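Local coordinates for transcriptional regulator, HTH_3 family (Vibrio cholerae, PDB 1Y9Q), which probably binds DNA as a dimeric transcription factor through a helix-turn-helix domain, and holds zinc and D-methionine in a cupin domain, at residues H115-S120 / H162-V167; E128-L133 / I154-D159; V139-Q144 / S158-G163. All coordinates share one frame; numbering follows the deposited sequence.

Interaction 1: residues H115-S120 / H162-V167; sequences HQQMSS and HGYAAV. With ZN (zinc ion), chain B; MED (D-methionine), chain C.
The imidazole ring of His162 carries the methylene of Ser119 over one face, with Ser119 CB 3.6 Å from the ring centroid in a CH-pi contact, while Tyr164 CZ lies at its edge, in plane. The phenol ring of Tyr164 has the zinc ion and the carboxylate O of the bound D-methionine in its own plane, at its edge. His162 CG sits between the backbone N and the carbonyl carbon (chi1 61°), a torsion that sets the ring against Ser119 CB with NE2 toward the zinc; ND1 donates to Gln160 O. His162 NE2 reaches the zinc at 2.2 Å, and Tyr164 OH binds it at the same distance, so a nitrogen and a phenolic oxygen from alternate residues of one strand share the metal. D-methionine chelates the ion through its amino N and carboxylate O. Ser119 OG donates to D-methionine O at 2.7 Å, so this oxygen is gripped by both the metal and a hydroxyl. Glu128 and His122 complete the site.

Strands 116-119 and 162-166 run antiparallel as neighbours in one sheet of the cupin beta sandwich, and the face bearing Gln117, Ser119, His162 and Tyr164 looks into the pocket. The hydrogen-bonded pair Gln117 and Tyr164 is joined by Gln117 N to Tyr164 O at 2.6 Å and by Tyr164 N to Gln117 O; Ser119 N donates to His162 O. Gln117 CG lies anti to the backbone N (chi1 -176°) and the chain then bends, leading the amide away, where Gln117 OE1 accepts from His115 NE2 at 2.8 Å, in the imidazole plane and in the carbonyl plane. On the other face Gln116 CG rests 3.7 Å from Ala165 CB, and Met118, a selenomethionine, folds its SE over Gly163 CA and packs against Met118 of the second subunit.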
loop_
_atom_site.group_PDB
_atom_site.type_symbol
_atom_site.label_atom_id
_atom_site.label_comp_id
_atom_site.label_asym_id
_atom_site.label_seq_id
_atom_site.Cartn_x
_atom_site.Cartn_y
_atom_site.Cartn_z
ATOM N N HIS A 115 2.382 7.993 13.202
ATOM C CA HIS A 115 2.608 6.757 12.463
ATOM C C HIS A 115 1.630 6.608 11.297
ATOM O O HIS A 115 0.474 7.034 11.380
ATOM C CB HIS A 115 2.457 5.553 13.394
ATOM C CG HIS A 115 2.572 4.232 12.696
ATOM N ND1 HIS A 115 3.763 3.753 12.197
ATOM C CD2 HIS A 115 1.633 3.305 12.387
ATOM C CE1 HIS A 115 3.555 2.586 11.609
ATOM N NE2 HIS A 115 2.272 2.293 11.709
ATOM N N GLN A 116 2.109 6.012 10.209
ATOM C CA GLN A 116 1.278 5.769 9.040
ATOM C C GLN A 116 1.257 4.261 8.822
ATOM O O GLN A 116 2.306 3.620 8.767
ATOM C CB GLN A 116 1.839 6.466 7.802
ATOM C CG GLN A 116 0.913 6.369 6.601
ATOM C CD GLN A 116 1.382 7.191 5.423
ATOM O OE1 GLN A 116 1.720 8.367 5.565
ATOM N NE2 GLN A 116 1.394 6.579 4.244
ATOM N N GLN A 117 0.056 3.705 8.705
ATOM C CA GLN A 117 -0.124 2.270 8.534
ATOM C C GLN A 117 -0.795 1.928 7.206
ATOM O O GLN A 117 -1.980 2.198 7.024
ATOM C CB GLN A 117 -0.980 1.741 9.691
ATOM C CG GLN A 117 -1.208 0.246 9.733
ATOM C CD GLN A 117 0.048 -0.521 10.058
ATOM O OE1 GLN A 117 0.954 -0.007 10.719
ATOM N NE2 GLN A 117 0.106 -1.765 9.609
HETATM N N MSE A 118 -0.040 1.361 6.269
HETATM C CA MSE A 118 -0.624 0.954 4.992
HETATM C C MSE A 118 -0.977 -0.527 5.093
HETATM O O MSE A 118 -0.256 -1.303 5.718
HETATM C CB MSE A 118 0.355 1.170 3.838
HETATM C CG MSE A 118 0.750 2.624 3.634
HETATM SE SE MSE A 118 -0.773 3.800 3.520
HETATM C CE MSE A 118 -1.503 3.135 1.856
ATOM N N SER A 119 -2.087 -0.913 4.473
ATOM C CA SER A 119 -2.546 -2.301 4.514
ATOM C C SER A 119 -2.791 -2.884 3.136
ATOM O O SER A 119 -3.095 -2.155 2.190
ATOM C CB SER A 119 -3.858 -2.401 5.295
ATOM O OG SER A 119 -3.705 -1.982 6.629
ATOM N N SER A 120 -2.665 -4.206 3.035
ATOM C CA SER A 120 -2.930 -4.908 1.784
ATOM C C SER A 120 -4.441 -5.104 1.786
ATOM O O SER A 120 -5.086 -4.957 2.820
ATOM C CB SER A 120 -2.249 -6.282 1.770
ATOM O OG SER A 120 -0.840 -6.174 1.806
ATOM N N HIS A 162 -5.414 0.056 1.365
ATOM C CA HIS A 162 -5.913 1.119 2.229
ATOM C C HIS A 162 -4.886 1.433 3.293
ATOM O O HIS A 162 -3.813 0.835 3.321
ATOM C CB HIS A 162 -7.267 0.738 2.871
ATOM C CG HIS A 162 -7.230 -0.484 3.738
ATOM N ND1 HIS A 162 -7.107 -1.759 3.232
ATOM C CD2 HIS A 162 -7.356 -0.626 5.083
ATOM C CE1 HIS A 162 -7.158 -2.634 4.223
ATOM N NE2 HIS A 162 -7.309 -1.970 5.356
ATOM N N GLY A 163 -5.198 2.388 4.159
ATOM C CA GLY A 163 -4.248 2.738 5.196
ATOM C C GLY A 163 -4.798 3.723 6.200
ATOM O O GLY A 163 -5.879 4.279 6.007
ATOM N N TYR A 164 -4.044 3.933 7.274
ATOM C CA TYR A 164 -4.438 4.848 8.338
ATOM C C TYR A 164 -3.222 5.659 8.745
ATOM O O TYR A 164 -2.114 5.134 8.783
ATOM C CB TYR A 164 -4.927 4.068 9.555
ATOM C CG TYR A 164 -5.702 2.824 9.206
ATOM C CD1 TYR A 164 -5.047 1.663 8.795
ATOM C CD2 TYR A 164 -7.094 2.813 9.261
ATOM C CE1 TYR A 164 -5.758 0.520 8.450
ATOM C CE2 TYR A 164 -7.815 1.675 8.916
ATOM C CZ TYR A 164 -7.140 0.536 8.511
ATOM O OH TYR A 164 -7.854 -0.579 8.163
ATOM N N ALA A 165 -3.427 6.934 9.055
ATOM C CA ALA A 165 -2.319 7.779 9.467
ATOM C C ALA A 165 -2.757 8.830 10.477
ATOM O O ALA A 165 -3.801 9.462 10.325
ATOM C CB ALA A 165 -1.699 8.458 8.250
ATOM N N ALA A 166 -1.953 9.001 11.516
ATOM C CA ALA A 166 -2.237 10.001 12.533
ATOM C C ALA A 166 -1.626 11.295 12.009
ATOM O O ALA A 166 -0.447 11.318 11.646
ATOM C CB ALA A 166 -1.593 9.607 13.849
ATOM N N VAL A 167 -2.422 12.358 11.934
ATOM C CA VAL A 167 -1.913 13.636 11.452
ATOM C C VAL A 167 -1.360 14.390 12.658
ATOM O O VAL A 167 -0.318 15.046 12.569
ATOM C CB VAL A 167 -3.008 14.457 10.755
ATOM C CG1 VAL A 167 -2.391 15.678 10.093
ATOM C CG2 VAL A 167 -3.707 13.596 9.710
HETATM ZN ZN ZN B . -7.804 -2.660 7.428
HETATM N N MED C . -8.105 -3.272 9.542
HETATM C CA MED C . -6.785 -3.330 10.236
HETATM C C MED C . -5.638 -3.062 9.252
HETATM O O MED C . -5.827 -2.832 8.049
HETATM C CB MED C . -6.784 -2.312 11.400
HETATM C CG MED C . -5.565 -2.181 12.290
HETATM S SD MED C . -5.465 -3.742 13.218
HETATM C CE MED C . -6.914 -3.717 14.178
HETATM O OXT MED C . -4.478 -3.080 9.661
#

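Interaction 2: residues E128-L133 / I154-D159; sequences EYIHVL and IRFFSD. With ZN (zinc ion), chain B; MED (D-methionine), chain C.
Glu128 and Phe156 face each other as a hydrogen-bonded pair of the antiparallel strands 127-134 and 153-157, at the margin of the larger sheet of the cupin sandwich. Glu128 OE2 binds the zinc at 2.0 Å and lies 3.1 Å from the amino N of D-methionine, itself a ligand of the metal. Its side chain is extended beyond CG (chi2 -173°), carrying the carboxylate from the strand to the ion. Next out, Glu128 CB lies over one face of the Phe156 ring, 4.1 Å from the centroid, in a CH-pi contact, and Ser158 CB packs against Glu128 OE2; Ser158 OG turns to Val126 O. Ile130 CG1 meets the edge of the same phenyl ring, while Ile130 CB touches Ile154 CG2. Beyond these, paired backbone bonds at Glu128 and Phe156 and at Ile130 and Ile154 set the register; Glu128 N donates to Phe156 O at 3.0 Å. Across the sheet, Tyr129 and Arg155 lie side by side and point the same way, with ring and guanidinium planes 71° apart. Arg155 CB covers one face of the tyrosine ring, and Arg155 NH1 makes a weak hydrogen bond to Tyr129 OH at 3.3 Å.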
loop_
_atom_site.group_PDB
_atom_site.type_symbol
_atom_site.label_atom_id
_atom_site.label_comp_id
_atom_site.label_asym_id
_atom_site.label_seq_id
_atom_site.Cartn_x
_atom_site.Cartn_y
_atom_site.Cartn_z
ATOM N N GLU A 128 -14.953 -1.820 6.364
ATOM C CA GLU A 128 -14.476 -1.205 7.600
ATOM C C GLU A 128 -15.189 0.089 7.922
ATOM O O GLU A 128 -15.561 0.846 7.020
ATOM C CB GLU A 128 -12.972 -0.921 7.529
ATOM C CG GLU A 128 -12.104 -2.142 7.708
ATOM C CD GLU A 128 -10.632 -1.794 7.806
ATOM O OE1 GLU A 128 -10.289 -0.865 8.564
ATOM O OE2 GLU A 128 -9.822 -2.454 7.132
ATOM N N TYR A 129 -15.377 0.319 9.221
ATOM C CA TYR A 129 -15.988 1.530 9.752
ATOM C C TYR A 129 -14.915 2.187 10.616
ATOM O O TYR A 129 -14.172 1.497 11.318
ATOM C CB TYR A 129 -17.181 1.210 10.651
ATOM C CG TYR A 129 -18.405 0.718 9.929
ATOM C CD1 TYR A 129 -19.491 1.565 9.714
ATOM C CD2 TYR A 129 -18.490 -0.598 9.476
ATOM C CE1 TYR A 129 -20.637 1.117 9.067
ATOM C CE2 TYR A 129 -19.636 -1.058 8.820
ATOM C CZ TYR A 129 -20.703 -0.194 8.623
ATOM O OH TYR A 129 -21.844 -0.633 7.995
ATOM N N ILE A 130 -14.851 3.514 10.571
ATOM C CA ILE A 130 -13.874 4.270 11.348
ATOM C C ILE A 130 -14.583 5.400 12.091
ATOM O O ILE A 130 -15.418 6.098 11.516
ATOM C CB ILE A 130 -12.804 4.922 10.428
ATOM C CG1 ILE A 130 -12.069 3.858 9.608
ATOM C CG2 ILE A 130 -11.824 5.726 11.264
ATOM C CD1 ILE A 130 -11.151 2.965 10.411
ATOM N N HIS A 131 -14.250 5.569 13.367
ATOM C CA HIS A 131 -14.821 6.637 14.183
ATOM C C HIS A 131 -13.666 7.199 15.006
ATOM O O HIS A 131 -13.090 6.498 15.844
ATOM C CB HIS A 131 -15.916 6.099 15.109
ATOM C CG HIS A 131 -16.700 7.171 15.799
ATOM N ND1 HIS A 131 -17.524 6.918 16.874
ATOM C CD2 HIS A 131 -16.780 8.505 15.573
ATOM C CE1 HIS A 131 -18.072 8.049 17.284
ATOM N NE2 HIS A 131 -17.637 9.027 16.510
ATOM N N VAL A 132 -13.311 8.453 14.746
ATOM C CA VAL A 132 -12.203 9.089 15.448
ATOM C C VAL A 132 -12.574 9.505 16.867
ATOM O O VAL A 132 -13.475 10.315 17.076
ATOM C CB VAL A 132 -11.691 10.324 14.674
ATOM C CG1 VAL A 132 -10.428 10.864 15.336
ATOM C CG2 VAL A 132 -11.398 9.946 13.226
ATOM N N LEU A 133 -11.873 8.939 17.842
ATOM C CA LEU A 133 -12.134 9.253 19.242
ATOM C C LEU A 133 -11.290 10.436 19.720
ATOM O O LEU A 133 -11.732 11.228 20.556
ATOM C CB LEU A 133 -11.838 8.033 20.117
ATOM C CG LEU A 133 -12.601 6.749 19.772
ATOM C CD1 LEU A 133 -12.186 5.633 20.716
ATOM C CD2 LEU A 133 -14.102 7.002 19.875
ATOM N N ILE A 154 -16.396 7.376 8.925
ATOM C CA ILE A 154 -16.492 7.011 7.519
ATOM C C ILE A 154 -16.403 5.495 7.407
ATOM O O ILE A 154 -15.916 4.830 8.320
ATOM C CB ILE A 154 -15.323 7.656 6.732
ATOM C CG1 ILE A 154 -15.633 7.698 5.235
ATOM C CG2 ILE A 154 -14.037 6.874 6.984
ATOM C CD1 ILE A 154 -14.598 8.479 4.436
ATOM N N ARG A 155 -16.905 4.945 6.305
ATOM C CA ARG A 155 -16.795 3.512 6.076
ATOM C C ARG A 155 -16.315 3.316 4.654
ATOM O O ARG A 155 -16.508 4.187 3.801
ATOM C CB ARG A 155 -18.126 2.777 6.312
ATOM C CG ARG A 155 -19.325 3.261 5.517
ATOM C CD ARG A 155 -20.357 2.132 5.384
ATOM N NE ARG A 155 -20.068 1.294 4.223
ATOM C CZ ARG A 155 -20.695 0.157 3.932
ATOM N NH1 ARG A 155 -21.652 -0.309 4.723
ATOM N NH2 ARG A 155 -20.389 -0.494 2.819
ATOM N N PHE A 156 -15.676 2.181 4.395
ATOM C CA PHE A 156 -15.157 1.909 3.064
ATOM C C PHE A 156 -14.961 0.420 2.832
ATOM O O PHE A 156 -14.895 -0.362 3.782
ATOM C CB PHE A 156 -13.818 2.637 2.880
ATOM C CG PHE A 156 -12.733 2.166 3.811
ATOM C CD1 PHE A 156 -11.824 1.185 3.411
ATOM C CD2 PHE A 156 -12.614 2.705 5.090
ATOM C CE1 PHE A 156 -10.812 0.751 4.272
ATOM C CE2 PHE A 156 -11.611 2.278 5.955
ATOM C CZ PHE A 156 -10.707 1.301 5.548
ATOM N N PHE A 157 -14.889 0.031 1.565
ATOM C CA PHE A 157 -14.658 -1.362 1.219
ATOM C C PHE A 157 -13.160 -1.552 1.399
ATOM O O PHE A 157 -12.361 -0.889 0.737
ATOM C CB PHE A 157 -15.087 -1.622 -0.226
ATOM C CG PHE A 157 -16.570 -1.547 -0.426
ATOM C CD1 PHE A 157 -17.391 -2.584 0.002
ATOM C CD2 PHE A 157 -17.153 -0.418 -0.993
ATOM C CE1 PHE A 157 -18.778 -2.498 -0.128
ATOM C CE2 PHE A 157 -18.538 -0.320 -1.127
ATOM C CZ PHE A 157 -19.350 -1.363 -0.693
ATOM N N SER A 158 -12.785 -2.447 2.310
ATOM C CA SER A 158 -11.384 -2.688 2.623
ATOM C C SER A 158 -10.674 -3.734 1.778
ATOM O O SER A 158 -9.494 -4.019 2.016
ATOM C CB SER A 158 -11.233 -3.058 4.104
ATOM O OG SER A 158 -11.826 -4.317 4.388
ATOM N N ASP A 159 -11.378 -4.313 0.808
ATOM C CA ASP A 159 -10.754 -5.303 -0.062
ATOM C C ASP A 159 -10.027 -4.567 -1.187
ATOM O O ASP A 159 -10.185 -4.867 -2.375
ATOM C CB ASP A 159 -11.799 -6.289 -0.616
ATOM C CG ASP A 159 -12.935 -5.604 -1.365
ATOM O OD1 ASP A 159 -13.050 -4.360 -1.308
ATOM O OD2 ASP A 159 -13.729 -6.325 -2.007
HETATM ZN ZN ZN B . -7.804 -2.660 7.428
HETATM N N MED C . -8.105 -3.272 9.542
HETATM C CA MED C . -6.785 -3.330 10.236
HETATM C C MED C . -5.638 -3.062 9.252
HETATM O O MED C . -5.827 -2.832 8.049
HETATM C CB MED C . -6.784 -2.312 11.400
HETATM C CG MED C . -5.565 -2.181 12.290
HETATM S SD MED C . -5.465 -3.742 13.218
HETATM C CE MED C . -6.914 -3.717 14.178
HETATM O OXT MED C . -4.478 -3.080 9.661
#

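Interaction 3: residues V139-Q144 / S158-G163; sequences VFFDEQ and SDQPHG. With ZN (zinc ion), chain B.
This is a strand-end contact in the cupin domain, where a short antiparallel pairing gives way to a polar bridge from the Gln160 side chain to the backbone N and carboxylate of Asp142: the type I' turn 141-144, linking strand 137-141 to 144-148, meets the loop leading into strand 162-166. Phe140 and Gly163 form the hydrogen-bonded pair, Phe140 N donating to Gly163 O at 2.9 Å. Past it, Gln160 extends from the loop, CG between backbone N and carbonyl carbon (chi1 64°) and the chain straight thereafter, and its amide works in both directions. Gln160 OE1 accepts from Asp142 N at 2.8 Å, from above the amide plane, while Gln160 NE2 donates to Phe157 O and, from above the carboxylate plane, to Asp142 OD1 at 3.2 Å; carboxylate and amide planes stand 46° apart. A water donates to Gln160 OE1 and Pro161 O, giving that amide oxygen a second partner. The backbone of Gln160 serves the metal site: His162 ND1 donates to Gln160 O at 2.9 Å, fixing the rotation of the zinc-bound imidazole. Around this corner, Phe141 stacks on Phe156 of strand 153-157, the Phe140 ring meets Trp145 of strand 144-148 edge-to-face, and Phe140 touches Met118 of strand 116-119.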
loop_
_atom_site.group_PDB
_atom_site.type_symbol
_atom_site.label_atom_id
_atom_site.label_comp_id
_atom_site.label_asym_id
_atom_site.label_seq_id
_atom_site.Cartn_x
_atom_site.Cartn_y
_atom_site.Cartn_z
ATOM N N VAL A 139 -7.481 8.467 6.348
ATOM C CA VAL A 139 -7.704 7.086 5.938
ATOM C C VAL A 139 -7.614 6.997 4.426
ATOM O O VAL A 139 -8.268 7.761 3.718
ATOM C CB VAL A 139 -9.103 6.611 6.383
ATOM C CG1 VAL A 139 -9.314 5.152 5.995
ATOM C CG2 VAL A 139 -9.254 6.782 7.889
ATOM N N PHE A 140 -6.822 6.057 3.931
ATOM C CA PHE A 140 -6.649 5.907 2.490
ATOM C C PHE A 140 -7.489 4.791 1.863
ATOM O O PHE A 140 -7.554 3.675 2.382
ATOM C CB PHE A 140 -5.170 5.656 2.181
ATOM C CG PHE A 140 -4.840 5.669 0.710
ATOM C CD1 PHE A 140 -4.498 6.859 0.071
ATOM C CD2 PHE A 140 -4.864 4.492 -0.031
ATOM C CE1 PHE A 140 -4.180 6.874 -1.284
ATOM C CE2 PHE A 140 -4.549 4.497 -1.393
ATOM C CZ PHE A 140 -4.205 5.692 -2.017
ATOM N N PHE A 141 -8.134 5.113 0.745
ATOM C CA PHE A 141 -8.947 4.170 -0.018
ATOM C C PHE A 141 -9.481 4.882 -1.261
ATOM O O PHE A 141 -9.555 6.110 -1.291
ATOM C CB PHE A 141 -10.086 3.578 0.840
ATOM C CG PHE A 141 -11.155 4.557 1.236
ATOM C CD1 PHE A 141 -12.165 4.906 0.347
ATOM C CD2 PHE A 141 -11.181 5.093 2.521
ATOM C CE1 PHE A 141 -13.187 5.771 0.724
ATOM C CE2 PHE A 141 -12.200 5.963 2.912
ATOM C CZ PHE A 141 -13.206 6.301 2.012
ATOM N N ASP A 142 -9.831 4.112 -2.286
ATOM C CA ASP A 142 -10.316 4.684 -3.537
ATOM C C ASP A 142 -9.306 5.695 -4.072
ATOM O O ASP A 142 -9.677 6.770 -4.549
ATOM C CB ASP A 142 -11.677 5.359 -3.346
ATOM C CG ASP A 142 -12.771 4.373 -2.982
ATOM O OD1 ASP A 142 -12.640 3.179 -3.328
ATOM O OD2 ASP A 142 -13.770 4.793 -2.362
ATOM N N GLU A 143 -8.028 5.337 -3.963
ATOM C CA GLU A 143 -6.909 6.143 -4.446
ATOM C C GLU A 143 -6.679 7.478 -3.737
ATOM O O GLU A 143 -5.942 8.326 -4.240
ATOM C CB GLU A 143 -7.050 6.411 -5.954
ATOM C CG GLU A 143 -7.444 5.212 -6.817
ATOM C CD GLU A 143 -6.673 3.947 -6.497
ATOM O OE1 GLU A 143 -5.443 4.016 -6.297
ATOM O OE2 GLU A 143 -7.303 2.873 -6.460
ATOM N N GLN A 144 -7.286 7.690 -2.578
ATOM C CA GLN A 144 -7.057 8.959 -1.905
ATOM C C GLN A 144 -7.172 8.947 -0.394
ATOM O O GLN A 144 -7.779 8.054 0.203
ATOM C CB GLN A 144 -7.990 10.033 -2.473
ATOM C CG GLN A 144 -9.463 9.738 -2.300
ATOM C CD GLN A 144 -10.341 10.829 -2.888
ATOM O OE1 GLN A 144 -10.341 11.966 -2.414
ATOM N NE2 GLN A 144 -11.091 10.486 -3.929
ATOM N N SER A 158 -12.785 -2.447 2.310
ATOM C CA SER A 158 -11.384 -2.688 2.623
ATOM C C SER A 158 -10.674 -3.734 1.778
ATOM O O SER A 158 -9.494 -4.019 2.016
ATOM C CB SER A 158 -11.233 -3.058 4.104
ATOM O OG SER A 158 -11.826 -4.317 4.388
ATOM N N ASP A 159 -11.378 -4.313 0.808
ATOM C CA ASP A 159 -10.754 -5.303 -0.062
ATOM C C ASP A 159 -10.027 -4.567 -1.187
ATOM O O ASP A 159 -10.185 -4.867 -2.375
ATOM C CB ASP A 159 -11.799 -6.289 -0.616
ATOM C CG ASP A 159 -12.935 -5.604 -1.365
ATOM O OD1 ASP A 159 -13.050 -4.360 -1.308
ATOM O OD2 ASP A 159 -13.729 -6.325 -2.007
ATOM N N GLN A 160 -9.234 -3.582 -0.778
ATOM C CA GLN A 160 -8.438 -2.763 -1.685
ATOM C C GLN A 160 -7.306 -2.180 -0.860
ATOM O O GLN A 160 -7.372 -2.178 0.374
ATOM C CB GLN A 160 -9.274 -1.611 -2.250
ATOM C CG GLN A 160 -9.736 -0.608 -1.192
ATOM C CD GLN A 160 -10.414 0.604 -1.798
ATOM O OE1 GLN A 160 -9.832 1.294 -2.634
ATOM N NE2 GLN A 160 -11.652 0.870 -1.381
ATOM N N PRO A 161 -6.245 -1.689 -1.519
ATOM C CA PRO A 161 -5.149 -1.112 -0.743
ATOM C C PRO A 161 -5.733 0.027 0.079
ATOM O O PRO A 161 -6.493 0.847 -0.440
ATOM C CB PRO A 161 -4.190 -0.608 -1.824
ATOM C CG PRO A 161 -4.405 -1.592 -2.935
ATOM C CD PRO A 161 -5.914 -1.715 -2.955
ATOM N N HIS A 162 -5.414 0.056 1.365
ATOM C CA HIS A 162 -5.913 1.119 2.229
ATOM C C HIS A 162 -4.886 1.433 3.293
ATOM O O HIS A 162 -3.813 0.835 3.321
ATOM C CB HIS A 162 -7.267 0.738 2.871
ATOM C CG HIS A 162 -7.230 -0.484 3.738
ATOM N ND1 HIS A 162 -7.107 -1.759 3.232
ATOM C CD2 HIS A 162 -7.356 -0.626 5.083
ATOM C CE1 HIS A 162 -7.158 -2.634 4.223
ATOM N NE2 HIS A 162 -7.309 -1.970 5.356
ATOM N N GLY A 163 -5.198 2.388 4.159
ATOM C CA GLY A 163 -4.248 2.738 5.196
ATOM C C GLY A 163 -4.798 3.723 6.200
ATOM O O GLY A 163 -5.879 4.279 6.007
HETATM ZN ZN ZN B . -7.804 -2.660 7.428
HETATM O O HOH W 1 -6.978 2.308 -2.964
#

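From the N terminus, strand 116-119 comes first, and interaction 1 closes the widest loop by pairing it with strand 162-166. Interaction 2 nests inside that loop, joining strands 127-134 and 153-157 of the other sheet. Interaction 3 starts within the loop of interaction 2, at strand 137-141, but ends beyond 154-157, so the two cross; it shares Ser158 and Asp159 with interaction 2 and His162 and Gly163 with interaction 1. Interactions 1 and 3 thus flank strand 162-166 with its two sheet neighbours. The zinc joins the sheets, and Tyr164 OH and Glu128 OE1, 2.5 Å apart, probably share a hydrogen bond.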